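Local atomic coordinates of formiminoglutamase (Trypanosoma cruzi, PDB entry 4MYF), a protein that probably hydrolyses N-formimino-L-glutamate to glutamate and formamide, as a manganese-binding member of the arginase family. Residues H148-P153 against T164-L169. The protein carries 1 engineered substitution. Numbering follows the deposited sequence.
With MN (manganese (II) ion), chain C.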
ATOM      1  N   HIS A 148      10.547  15.977   2.183  1.00 22.29           N
ATOM      2  CA  HIS A 148      10.853  17.379   1.848  1.00 24.87           C
ATOM      3  C   HIS A 148      12.183  17.840   2.480  1.00 25.70           C
ATOM      4  O   HIS A 148      12.625  17.261   3.466  1.00 21.93           O
ATOM      5  CB  HIS A 148       9.732  18.298   2.371  1.00 24.37           C
ATOM      6  CG  HIS A 148       8.346  17.806   2.082  1.00 25.67           C
ATOM      7  ND1 HIS A 148       7.637  17.011   2.958  1.00 23.49           N
ATOM      8  CD2 HIS A 148       7.528  18.017   1.022  1.00 34.90           C
ATOM      9  CE1 HIS A 148       6.449  16.739   2.446  1.00 26.57           C
ATOM     10  NE2 HIS A 148       6.356  17.340   1.273  1.00 32.16           N
ATOM     11  N   LEU A 149      12.812  18.899   1.953  1.00 29.95           N
ATOM     12  CA  LEU A 149      14.078  19.375   2.555  1.00 32.77           C
ATOM     13  C   LEU A 149      13.954  20.224   3.843  1.00 38.73           C
ATOM     14  O   LEU A 149      14.881  20.261   4.679  1.00 31.89           O
ATOM     15  CB  LEU A 149      14.942  20.121   1.532  1.00 37.46           C
ATOM     16  CG  LEU A 149      15.725  19.303   0.511  1.00 31.69           C
ATOM     17  CD1 LEU A 149      16.719  20.232  -0.158  1.00 32.71           C
ATOM     18  CD2 LEU A 149      16.457  18.153   1.162  1.00 26.66           C
ATOM     19  N   ASP A 150      12.825  20.915   3.990  1.00 43.73           N
ATOM     20  CA  ASP A 150      12.576  21.779   5.150  1.00 43.59           C
ATOM     21  C   ASP A 150      13.651  22.857   5.344  1.00 37.79           C
ATOM     22  O   ASP A 150      14.183  23.008   6.452  1.00 35.27           O
ATOM     23  CB  ASP A 150      12.461  20.947   6.435  1.00 29.50           C
ATOM     24  CG  ASP A 150      11.100  20.304   6.608  1.00 38.98           C
ATOM     25  OD1 ASP A 150      10.341  20.193   5.615  1.00 37.34           O
ATOM     26  OD2 ASP A 150      10.800  19.890   7.752  1.00 42.05           O
ATOM     27  N   VAL A 151      13.939  23.617   4.287  1.00 39.49           N
ATOM     28  CA  VAL A 151      15.073  24.553   4.281  1.00 38.35           C
ATOM     29  C   VAL A 151      14.715  25.934   3.696  1.00 42.79           C
ATOM     30  O   VAL A 151      15.562  26.825   3.577  1.00 40.69           O
ATOM     31  CB  VAL A 151      16.311  23.899   3.586  1.00 40.45           C
ATOM     32  CG1 VAL A 151      17.028  24.854   2.653  1.00 34.48           C
ATOM     33  CG2 VAL A 151      17.255  23.309   4.624  1.00 33.69           C
ATOM     34  N   ARG A 152      13.443  26.119   3.365  1.00 43.23           N
ATOM     35  CA  ARG A 152      12.972  27.398   2.849  1.00 48.89           C
ATOM     36  C   ARG A 152      13.324  28.543   3.799  1.00 48.94           C
ATOM     37  O   ARG A 152      13.300  28.377   5.022  1.00 43.23           O
ATOM     38  CB  ARG A 152      11.458  27.353   2.594  1.00 57.26           C
ATOM     39  CG  ARG A 152      10.844  28.680   2.156  1.00 57.64           C
ATOM     40  CD  ARG A 152       9.527  28.479   1.409  0.75 59.36           C
ATOM     41  NE  ARG A 152       9.714  27.766   0.146  0.75 59.97           N
ATOM     42  CZ  ARG A 152       8.767  27.611  -0.776  0.75 63.75           C
ATOM     43  NH1 ARG A 152       7.559  28.126  -0.585  0.75 63.27           N
ATOM     44  NH2 ARG A 152       9.030  26.946  -1.894  0.75 60.36           N
ATOM     45  N   PRO A 153      13.673  29.707   3.233  1.00 58.55           N
ATOM     46  CA  PRO A 153      13.945  30.921   4.014  1.00 57.27           C
ATOM     47  C   PRO A 153      12.806  31.256   4.977  1.00 56.15           C
ATOM     48  O   PRO A 153      13.038  31.986   5.944  1.00 58.13           O
ATOM     49  CB  PRO A 153      14.064  32.004   2.939  1.00 53.44           C
ATOM     50  CG  PRO A 153      14.549  31.272   1.729  1.00 55.50           C
ATOM     51  CD  PRO A 153      13.925  29.902   1.792  1.00 53.75           C
ATOM     52  N   THR A 164      11.765  27.481   8.182  1.00 39.96           N
ATOM     53  CA  THR A 164      11.902  26.036   8.249  1.00 31.68           C
ATOM     54  C   THR A 164      12.959  25.653   9.271  1.00 29.06           C
ATOM     55  O   THR A 164      13.991  26.323   9.398  1.00 24.92           O
ATOM     56  CB  THR A 164      12.287  25.429   6.896  1.00 43.36           C
ATOM     57  OG1 THR A 164      13.457  26.089   6.399  1.00 40.06           O
ATOM     58  CG2 THR A 164      11.152  25.570   5.906  1.00 38.54           C
ATOM     59  N   PRO A 165      12.707  24.559   9.996  1.00 25.49           N
ATOM     60  CA  PRO A 165      13.522  24.163  11.148  1.00 24.78           C
ATOM     61  C   PRO A 165      14.984  23.836  10.813  1.00 26.80           C
ATOM     62  O   PRO A 165      15.868  24.120  11.627  1.00 20.78           O
ATOM     63  CB  PRO A 165      12.789  22.928  11.686  1.00 22.82           C
ATOM     64  CG  PRO A 165      11.990  22.402  10.506  1.00 19.92           C
ATOM     65  CD  PRO A 165      11.571  23.644   9.770  1.00 24.51           C
ATOM     66  N   PHE A 166      15.254  23.264   9.643  1.00 20.39           N
ATOM     67  CA  PHE A 166      16.639  22.899   9.341  1.00 22.90           C
ATOM     68  C   PHE A 166      17.459  24.003   8.681  1.00 28.17           C
ATOM     69  O   PHE A 166      18.693  23.945   8.650  1.00 24.42           O
ATOM     70  CB  PHE A 166      16.712  21.549   8.625  1.00 24.21           C
ATOM     71  CG  PHE A 166      16.072  20.460   9.421  1.00 23.95           C
ATOM     72  CD1 PHE A 166      16.733  19.899  10.502  1.00 21.40           C
ATOM     73  CD2 PHE A 166      14.774  20.063   9.159  1.00 25.20           C
ATOM     74  CE1 PHE A 166      16.131  18.920  11.282  1.00 21.23           C
ATOM     75  CE2 PHE A 166      14.167  19.079   9.937  1.00 19.76           C
ATOM     76  CZ  PHE A 166      14.849  18.505  10.994  1.00 17.41           C
ATOM     77  N   ARG A 167      16.785  25.036   8.195  1.00 24.52           N
ATOM     78  CA  ARG A 167      17.518  26.235   7.809  1.00 28.99           C
ATOM     79  C   ARG A 167      17.989  26.943   9.073  1.00 26.05           C
ATOM     80  O   ARG A 167      19.102  27.456   9.131  1.00 26.97           O
ATOM     81  CB  ARG A 167      16.675  27.178   6.957  1.00 28.70           C
ATOM     82  CG  ARG A 167      17.489  28.343   6.418  1.00 36.28           C
ATOM     83  CD  ARG A 167      16.703  29.222   5.473  1.00 46.85           C
ATOM     84  NE  ARG A 167      17.598  30.103   4.725  1.00 53.01           N
ATOM     85  CZ  ARG A 167      17.900  29.946   3.442  1.00 47.10           C
ATOM     86  NH1 ARG A 167      17.364  28.951   2.752  1.00 43.13           N
ATOM     87  NH2 ARG A 167      18.727  30.792   2.844  1.00 52.44           N
ATOM     88  N   GLN A 168      17.129  26.962  10.088  1.00 27.23           N
ATOM     89  CA  GLN A 168      17.480  27.558  11.370  1.00 28.54           C
ATOM     90  C   GLN A 168      18.696  26.872  11.974  1.00 26.54           C
ATOM     91  O   GLN A 168      19.578  27.529  12.527  1.00 29.29           O
ATOM     92  CB  GLN A 168      16.309  27.462  12.351  1.00 28.77           C
ATOM     93  CG  GLN A 168      15.077  28.228  11.936  1.00 28.39           C
ATOM     94  CD  GLN A 168      14.003  28.214  13.005  1.00 29.25           C
ATOM     95  OE1 GLN A 168      12.850  27.882  12.734  1.00 37.30           O
ATOM     96  NE2 GLN A 168      14.375  28.569  14.230  1.00 25.47           N
ATOM     97  N   LEU A 169      18.744  25.546  11.886  1.00 22.74           N
ATOM     98  CA  LEU A 169      19.867  24.819  12.477  1.00 25.54           C
ATOM     99  C   LEU A 169      21.148  24.908  11.623  1.00 24.52           C
ATOM    100  O   LEU A 169      22.259  24.963  12.160  1.00 27.13           O
ATOM    101  CB  LEU A 169      19.479  23.370  12.803  1.00 28.58           C
ATOM    102  CG  LEU A 169      18.276  23.185  13.752  1.00 23.86           C
ATOM    103  CD1 LEU A 169      17.810  21.719  13.750  1.00 25.85           C
ATOM    104  CD2 LEU A 169      18.526  23.676  15.195  1.00 20.15           C
TER
HETATM  105 MN    MN C 401       7.779  16.503   5.160  1.00 22.00          MN
HETATM  106  O   HOH W   1       8.219  18.709   5.587  1.00 22.91           O
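Thr-164 OG1 donates to Arg-152 O at 2.7 Å, the shortest polar bond between 148-153 and 164-169. The hydroxyl sits between its own backbone N and carbonyl carbon (chi1 53°), which turns it to the loop and leaves CG2 against Arg-152 CB. It meets the acceptor at a C=O...O angle of 129°, tilted somewhat from the carbonyl plane. One residue back, Val-151 O is taken by Arg-167 NH1 at 2.9 Å, nearly head-on to the carbonyl and within the guanidinium plane. CG of Arg-167 is anti to the backbone N (chi1 -173°) and the chain runs extended to NE; this course lays CB, CG and CD alongside Val-151 O and carries NH1 round to bond it. Pro-153 CG lies over one guanidinium face, 3.8 Å above the plane and offset toward the rim, while Tyr-197 of helix 192-200 adds a cation-pi contact. Nearer the metals, Asp-150 O accepts a weak bond from Phe-166 N (3.4 Å) at the start of the helix. Asp-150 CB abuts the edge of the Phe-166 ring at CD2, and OD2 approaches Pro-165 CG. Beyond this packing the Asp-150 carboxylate is committed to the metal site: OD2 binds one manganese, and OD1 accepts a 2.6 Å bond from a water coordinated to the other manganese, the ion held by His-148 ND1. Asp-146, Asp-236, Asp-238 and Asn-122 complete the protein ligands. The first turn of helix 165-170 thus packs directly against the loop after strand 141-145, which supplies His-148 and Asp-150 to the binuclear manganese centre characteristic of the arginase (ureohydrolase) fold.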